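Side-chain contacts in dermonecrotic toxin (Pasteurella multocida, PDB 2EBF), which acts as a potent mitogen that induces bone resorption and is associated with severe, progressive atrophic rhinitis in pigs, its C-terminal region being modelled here: residues I68-S71 against Y72-L76; L303-E306 against Q307-T311; K605-A608 against I609-V613. All coordinates share one frame; numbering follows the deposited sequence.

All three contacts are local and no two share an element: contacts 1 and 3 sit at a helix end, and contact 2 takes in a whole short helix. Contact 1 opens helix 70-84 in the membrane localization domain, contact 2 spans helix 305-309 in the C2 domain, and contact 3 closes helix 596-610 in the C3 domain. The centres of contacts 1 and 2 lie about 26 Å apart, while that of contact 3 is about 72 Å from either. Contact 2 is the most buried and is built on an aromatic pair. Contact 1 divides into a greasy side and a charged surface side, and contact 3 sets two buried isoleucines and a lysine with an outside partner beside an exposed carboxylate and amide.

Contact 1. Residues I68-S71 against Y72-L76; sequences IGES and YKRIL
Ile68, just ahead of helix 70-84, lies against the ring of Tyr72 in its first turn, and this is the close-packed half of the contact. Ile68 CG2, set anti to the backbone N (chi1 -64°), comes within 3.6 Å of Tyr72 CD1, while CG1 meets CD1 and CE1 of the same ring. Leu76 CD1 covers one face of the ring near its rim and also reaches Ile68 CD1 at 4.2 Å. On the solvent side, Glu70, Lys73 and Arg74 form a salt-bridge network along the first turn (i to i+3 and i to i+4). A bend at chi2 (57°) swings the carboxylate round, so that Glu70 OE1 stands 3.2 Å from Arg74 NH1. That oxygen is well out of the guanidinium plane, so the attraction is one of charge, with Glu70 CG lying over a face of the group. Lys73 NZ is a long 3.9 Å from Glu70 OE2, but a water closes the gap, donating to OE2 and accepting from NZ. In this membrane localization domain, Tyr72 also touches Ala61 and Arg114, Ile75 packs on Leu98 and Leu101 of helix 88-108, and Leu76 rests on Leu57 of helix 54-60.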
loop_
_atom_site.group_PDB
_atom_site.type_symbol
_atom_site.label_atom_id
_atom_site.label_comp_id
_atom_site.label_asym_id
_atom_site.label_seq_id
_atom_site.Cartn_x
_atom_site.Cartn_y
_atom_site.Cartn_z
ATOM N N ILE A 68 41.879 -0.957 -6.296
ATOM C CA ILE A 68 40.446 -0.900 -6.019
ATOM C C ILE A 68 39.675 -0.343 -7.222
ATOM O O ILE A 68 39.799 0.839 -7.564
ATOM C CB ILE A 68 40.149 -0.101 -4.711
ATOM C CG1 ILE A 68 40.768 -0.824 -3.505
ATOM C CG2 ILE A 68 38.635 0.136 -4.527
ATOM C CD1 ILE A 68 40.618 -0.105 -2.168
ATOM N N GLY A 69 38.892 -1.215 -7.856
ATOM C CA GLY A 69 38.033 -0.839 -8.982
ATOM C C GLY A 69 36.770 -0.114 -8.543
ATOM O O GLY A 69 36.532 0.070 -7.349
ATOM N N GLU A 70 35.958 0.294 -9.513
ATOM C CA GLU A 70 34.760 1.087 -9.246
ATOM C C GLU A 70 33.690 0.315 -8.459
ATOM O O GLU A 70 33.051 0.870 -7.560
ATOM C CB GLU A 70 34.185 1.625 -10.561
ATOM C CG GLU A 70 32.974 2.552 -10.418
ATOM C CD GLU A 70 33.229 3.783 -9.547
ATOM O OE1 GLU A 70 32.315 4.155 -8.774
ATOM O OE2 GLU A 70 34.327 4.378 -9.636
ATOM N N SER A 71 33.503 -0.956 -8.805
ATOM C CA SER A 71 32.525 -1.815 -8.128
ATOM C C SER A 71 32.858 -1.954 -6.647
ATOM O O SER A 71 31.991 -1.787 -5.789
ATOM C CB SER A 71 32.477 -3.189 -8.789
ATOM O OG SER A 71 31.866 -3.104 -10.062
ATOM N N TYR A 72 34.123 -2.244 -6.366
ATOM C CA TYR A 72 34.614 -2.414 -5.000
ATOM C C TYR A 72 34.525 -1.108 -4.208
ATOM O O TYR A 72 34.087 -1.106 -3.054
ATOM C CB TYR A 72 36.044 -2.961 -5.038
ATOM C CG TYR A 72 36.690 -3.283 -3.694
ATOM C CD1 TYR A 72 38.080 -3.314 -3.569
ATOM C CD2 TYR A 72 35.923 -3.546 -2.558
ATOM C CE1 TYR A 72 38.692 -3.617 -2.343
ATOM C CE2 TYR A 72 36.521 -3.849 -1.337
ATOM C CZ TYR A 72 37.898 -3.883 -1.234
ATOM O OH TYR A 72 38.478 -4.170 -0.021
ATOM N N LYS A 73 34.918 0.002 -4.834
ATOM C CA LYS A 73 34.785 1.316 -4.209
ATOM C C LYS A 73 33.348 1.599 -3.764
ATOM O O LYS A 73 33.128 2.065 -2.653
ATOM C CB LYS A 73 35.298 2.420 -5.136
ATOM C CG LYS A 73 34.775 3.811 -4.787
ATOM C CD LYS A 73 35.706 4.950 -5.203
ATOM C CE LYS A 73 35.963 4.979 -6.698
ATOM N NZ LYS A 73 37.222 4.243 -7.040
ATOM N N ARG A 74 32.376 1.305 -4.625
ATOM C CA ARG A 74 30.969 1.536 -4.295
ATOM C C ARG A 74 30.464 0.606 -3.195
ATOM O O ARG A 74 29.600 0.982 -2.415
ATOM C CB ARG A 74 30.091 1.419 -5.536
ATOM C CG ARG A 74 30.169 2.648 -6.435
ATOM C CD ARG A 74 29.119 2.589 -7.517
ATOM N NE ARG A 74 29.405 1.501 -8.442
ATOM C CZ ARG A 74 29.714 1.656 -9.725
ATOM N NH1 ARG A 74 29.759 2.873 -10.269
ATOM N NH2 ARG A 74 29.965 0.581 -10.465
ATOM N N ILE A 75 31.012 -0.600 -3.137
ATOM C CA ILE A 75 30.703 -1.535 -2.053
ATOM C C ILE A 75 31.202 -0.991 -0.698
ATOM O O ILE A 75 30.453 -0.973 0.286
ATOM C CB ILE A 75 31.224 -2.961 -2.396
ATOM C CG1 ILE A 75 30.228 -3.644 -3.357
ATOM C CG2 ILE A 75 31.459 -3.799 -1.139
ATOM C CD1 ILE A 75 30.781 -4.849 -4.108
ATOM N N LEU A 76 32.446 -0.513 -0.677
ATOM C CA LEU A 76 33.047 0.106 0.517
ATOM C C LEU A 76 32.302 1.359 0.948
ATOM O O LEU A 76 32.087 1.589 2.148
ATOM C CB LEU A 76 34.514 0.470 0.247
ATOM C CG LEU A 76 35.527 -0.672 0.245
ATOM C CD1 LEU A 76 36.852 -0.182 -0.336
ATOM C CD2 LEU A 76 35.725 -1.236 1.657
HETATM O O HOH W 1 36.777 4.004 -9.743
#

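Contact 2. Residues L303-E306 against Q307-T311; sequences LGFE and QAFAT
The short helix 305-309, entered through Gly304 at its N-cap, holds an edge-to-face aromatic pair one turn apart, Phe305 with Phe309. The edge of Phe309 is directed at the face of Phe305, with centroids 5.0 Å apart and planes at 77°. Phe309 CD1 stands over the centre of the Phe305 ring and approaches Phe305 CE1 to 3.8 Å. The two side chains leave the backbone differently: Phe305 has CG anti to its N (chi1 -173°), whereas Phe309 has CG beside its N (chi1 -54°), and this brings the second ring back across the first. Ala308 CB lies over one face of the Phe309 ring, so that ring is held both at its edge and on a face. Just ahead of the helix, Leu303 CD1 meets Ala308 CB at 3.8 Å.

The helix itself is little more than one turn of backbone bonds: Ala308 N gives to Gly304 O at 2.9 Å, Phe309 N to Phe305 O at 3.0 Å and Ala310 N to Glu306 O at 3.0 Å. At Ala310 the chain leaves helical geometry, and Thr311 is the N-cap of helix 312-333, which makes this piece a connection between longer helices of the C2 domain. Glu306 OE1 accepts from a water at 2.9 Å. The same water takes the backbone N-H of Gln307, tying the carboxylate to the first turn. Phe305 also stacks on Tyr267 and packs edge-to-face with Tyr205, while Phe309 lies against Val299 and Gln300 of helix 288-300 and Ile207 of strand 205-207.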
loop_
_atom_site.group_PDB
_atom_site.type_symbol
_atom_site.label_atom_id
_atom_site.label_comp_id
_atom_site.label_asym_id
_atom_site.label_seq_id
_atom_site.Cartn_x
_atom_site.Cartn_y
_atom_site.Cartn_z
ATOM N N LEU A 303 11.499 -9.585 -22.909
ATOM C CA LEU A 303 11.666 -8.854 -21.656
ATOM C C LEU A 303 10.416 -8.044 -21.336
ATOM O O LEU A 303 9.558 -7.841 -22.204
ATOM C CB LEU A 303 12.883 -7.922 -21.734
ATOM C CG LEU A 303 14.276 -8.541 -21.918
ATOM C CD1 LEU A 303 15.347 -7.475 -21.767
ATOM C CD2 LEU A 303 14.511 -9.667 -20.927
ATOM N N GLY A 304 10.308 -7.590 -20.088
ATOM C CA GLY A 304 9.326 -6.569 -19.733
ATOM C C GLY A 304 9.814 -5.229 -20.247
ATOM O O GLY A 304 11.023 -5.018 -20.389
ATOM N N PHE A 305 8.885 -4.321 -20.538
ATOM C CA PHE A 305 9.244 -3.028 -21.136
ATOM C C PHE A 305 10.170 -2.252 -20.214
ATOM O O PHE A 305 11.233 -1.768 -20.628
ATOM C CB PHE A 305 7.994 -2.204 -21.469
ATOM C CG PHE A 305 8.283 -0.940 -22.237
ATOM C CD1 PHE A 305 8.227 -0.927 -23.636
ATOM C CD2 PHE A 305 8.604 0.238 -21.568
ATOM C CE1 PHE A 305 8.492 0.241 -24.352
ATOM C CE2 PHE A 305 8.874 1.406 -22.272
ATOM C CZ PHE A 305 8.819 1.409 -23.667
ATOM N N GLU A 306 9.761 -2.142 -18.953
ATOM C CA GLU A 306 10.554 -1.442 -17.952
ATOM C C GLU A 306 11.848 -2.192 -17.646
ATOM O O GLU A 306 12.895 -1.575 -17.488
ATOM C CB GLU A 306 9.732 -1.227 -16.681
ATOM C CG GLU A 306 8.515 -0.325 -16.893
ATOM C CD GLU A 306 7.260 -1.084 -17.302
ATOM O OE1 GLU A 306 7.324 -2.319 -17.486
ATOM O OE2 GLU A 306 6.201 -0.436 -17.427
ATOM N N GLN A 307 11.767 -3.522 -17.571
ATOM C CA GLN A 307 12.947 -4.374 -17.378
ATOM C C GLN A 307 14.037 -4.067 -18.406
ATOM O O GLN A 307 15.225 -4.047 -18.086
ATOM C CB GLN A 307 12.568 -5.858 -17.471
ATOM C CG GLN A 307 13.759 -6.797 -17.271
ATOM C CD GLN A 307 13.420 -8.262 -17.426
ATOM O OE1 GLN A 307 14.078 -9.127 -16.838
ATOM N NE2 GLN A 307 12.399 -8.555 -18.214
ATOM N N ALA A 308 13.609 -3.813 -19.642
ATOM C CA ALA A 308 14.514 -3.585 -20.758
ATOM C C ALA A 308 15.027 -2.147 -20.848
ATOM O O ALA A 308 16.206 -1.928 -21.149
ATOM C CB ALA A 308 13.826 -3.981 -22.074
ATOM N N PHE A 309 14.151 -1.175 -20.578
ATOM C CA PHE A 309 14.416 0.219 -20.961
ATOM C C PHE A 309 14.430 1.267 -19.847
ATOM O O PHE A 309 14.979 2.358 -20.037
ATOM C CB PHE A 309 13.409 0.681 -22.015
ATOM C CG PHE A 309 13.329 -0.202 -23.230
ATOM C CD1 PHE A 309 12.088 -0.622 -23.708
ATOM C CD2 PHE A 309 14.479 -0.596 -23.909
ATOM C CE1 PHE A 309 11.987 -1.423 -24.841
ATOM C CE2 PHE A 309 14.395 -1.403 -25.044
ATOM C CZ PHE A 309 13.147 -1.816 -25.514
ATOM N N ALA A 310 13.815 0.965 -18.704
ATOM C CA ALA A 310 13.715 1.954 -17.638
ATOM C C ALA A 310 15.097 2.385 -17.157
ATOM O O ALA A 310 16.031 1.579 -17.133
ATOM C CB ALA A 310 12.871 1.418 -16.470
ATOM N N THR A 311 15.237 3.660 -16.802
ATOM C CA THR A 311 16.388 4.070 -16.017
ATOM C C THR A 311 16.255 3.387 -14.665
ATOM O O THR A 311 15.137 3.131 -14.218
ATOM C CB THR A 311 16.430 5.590 -15.799
ATOM O OG1 THR A 311 17.620 5.936 -15.081
ATOM C CG2 THR A 311 15.250 6.054 -15.010
HETATM O O HOH W 2 9.098 -4.568 -16.978
#

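Contact 3. Residues K605-A608 against I609-V613; sequences KIDA and IKNDV
Lys610 runs beside Ile606 where helix 596-610 comes to an end, both side chains pointing the same way. From the backbone outward, Lys610 CB is 3.5 Å from Ile606 O, and CG, placed beside its own backbone N (chi1 -71°), stays close to that carbonyl oxygen. CD lies between the two, 3.9 Å from Ile606 O and 4.1 Å from Ile606 CG2. CE keeps the same methyl as its neighbour, and NZ lies 3.5 Å from Ile606 CG2 and makes a salt bridge with Glu583 OE1. The CG2 methyl thus lies along the outer half of the lysine chain, whose charge is met elsewhere in the chain.

The last turn is finished by Asn611, the first residue to depart from helical backbone angles. Its N gives to Asp607 O at 2.9 Å, and its ND2 gives to the same oxygen at 3.0 Å, the latter arriving from above the carbonyl plane. Asp607 OD1 is equally near ND2, but the angle is poor and that approach is not a hydrogen bond; carboxylate and amide planes stand 50° apart. On the buried side, this helix end packs on strands 697-700 and 660-673 of the antiparallel sheet of the C3 domain, through Ile606 and Ile609 on Ile698 and Ile609 on Phe671. Beyond the turn, Asp612 caps the following helix through Met615 N and pairs with Arg636. Two donors from Asn611 on one carbonyl oxygen close the helix end, and the negative carboxylate beside that amide probably adds an electrostatic pull without a bond of its own.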
loop_
_atom_site.group_PDB
_atom_site.type_symbol
_atom_site.label_atom_id
_atom_site.label_comp_id
_atom_site.label_asym_id
_atom_site.label_seq_id
_atom_site.Cartn_x
_atom_site.Cartn_y
_atom_site.Cartn_z
ATOM N N LYS A 605 -19.697 5.610 41.041
ATOM C CA LYS A 605 -19.388 4.174 41.086
ATOM C C LYS A 605 -17.969 3.923 41.581
ATOM O O LYS A 605 -17.721 3.004 42.367
ATOM C CB LYS A 605 -19.578 3.539 39.712
ATOM C CG LYS A 605 -21.045 3.379 39.318
ATOM C CD LYS A 605 -21.190 2.621 38.001
ATOM C CE LYS A 605 -22.602 2.764 37.440
ATOM N NZ LYS A 605 -23.663 2.219 38.348
ATOM N N ILE A 606 -17.049 4.761 41.118
ATOM C CA ILE A 606 -15.651 4.686 41.510
ATOM C C ILE A 606 -15.510 4.978 43.006
ATOM O O ILE A 606 -14.808 4.259 43.715
ATOM C CB ILE A 606 -14.788 5.601 40.598
ATOM C CG1 ILE A 606 -14.702 4.991 39.189
ATOM C CG2 ILE A 606 -13.404 5.847 41.188
ATOM C CD1 ILE A 606 -14.127 5.938 38.142
ATOM N N ASP A 607 -16.211 6.009 43.484
ATOM C CA ASP A 607 -16.261 6.324 44.917
ATOM C C ASP A 607 -16.785 5.142 45.737
ATOM O O ASP A 607 -16.189 4.776 46.753
ATOM C CB ASP A 607 -17.122 7.568 45.169
ATOM C CG ASP A 607 -17.179 7.956 46.647
ATOM O OD1 ASP A 607 -16.212 8.573 47.150
ATOM O OD2 ASP A 607 -18.196 7.657 47.303
ATOM N N ALA A 608 -17.894 4.557 45.283
ATOM C CA ALA A 608 -18.503 3.384 45.918
ATOM C C ALA A 608 -17.509 2.229 46.099
ATOM O O ALA A 608 -17.377 1.679 47.198
ATOM C CB ALA A 608 -19.702 2.921 45.113
ATOM N N ILE A 609 -16.816 1.876 45.023
ATOM C CA ILE A 609 -15.835 0.791 45.046
ATOM C C ILE A 609 -14.703 1.106 46.021
ATOM O O ILE A 609 -14.339 0.273 46.849
ATOM C CB ILE A 609 -15.262 0.523 43.641
ATOM C CG1 ILE A 609 -16.371 0.034 42.705
ATOM C CG2 ILE A 609 -14.148 -0.522 43.712
ATOM C CD1 ILE A 609 -16.096 0.260 41.236
ATOM N N LYS A 610 -14.160 2.318 45.930
ATOM C CA LYS A 610 -13.033 2.704 46.779
ATOM C C LYS A 610 -13.433 2.773 48.251
ATOM O O LYS A 610 -12.598 2.569 49.137
ATOM C CB LYS A 610 -12.452 4.042 46.319
ATOM C CG LYS A 610 -11.725 3.936 45.004
ATOM C CD LYS A 610 -11.182 5.272 44.553
ATOM C CE LYS A 610 -10.106 5.060 43.496
ATOM N NZ LYS A 610 -10.185 6.099 42.429
ATOM N N ASN A 611 -14.713 3.053 48.497
ATOM C CA ASN A 611 -15.253 3.106 49.851
ATOM C C ASN A 611 -16.030 1.864 50.276
ATOM O O ASN A 611 -16.795 1.909 51.235
ATOM C CB ASN A 611 -16.106 4.364 50.039
ATOM C CG ASN A 611 -15.266 5.608 50.125
ATOM O OD1 ASN A 611 -14.561 5.824 51.113
ATOM N ND2 ASN A 611 -15.323 6.436 49.086
ATOM N N ASP A 612 -15.824 0.751 49.582
ATOM C CA ASP A 612 -16.468 -0.495 49.977
ATOM C C ASP A 612 -15.608 -1.234 51.006
ATOM O O ASP A 612 -14.421 -1.463 50.781
ATOM C CB ASP A 612 -16.752 -1.379 48.760
ATOM C CG ASP A 612 -17.565 -2.605 49.123
ATOM O OD1 ASP A 612 -16.975 -3.691 49.226
ATOM O OD2 ASP A 612 -18.789 -2.464 49.353
ATOM N N VAL A 613 -16.210 -1.589 52.141
ATOM C CA VAL A 613 -15.486 -2.260 53.226
ATOM C C VAL A 613 -14.899 -3.599 52.759
ATOM O O VAL A 613 -13.738 -3.910 53.024
ATOM C CB VAL A 613 -16.392 -2.479 54.470
ATOM C CG1 VAL A 613 -15.714 -3.410 55.488
ATOM C CG2 VAL A 613 -16.750 -1.150 55.105
#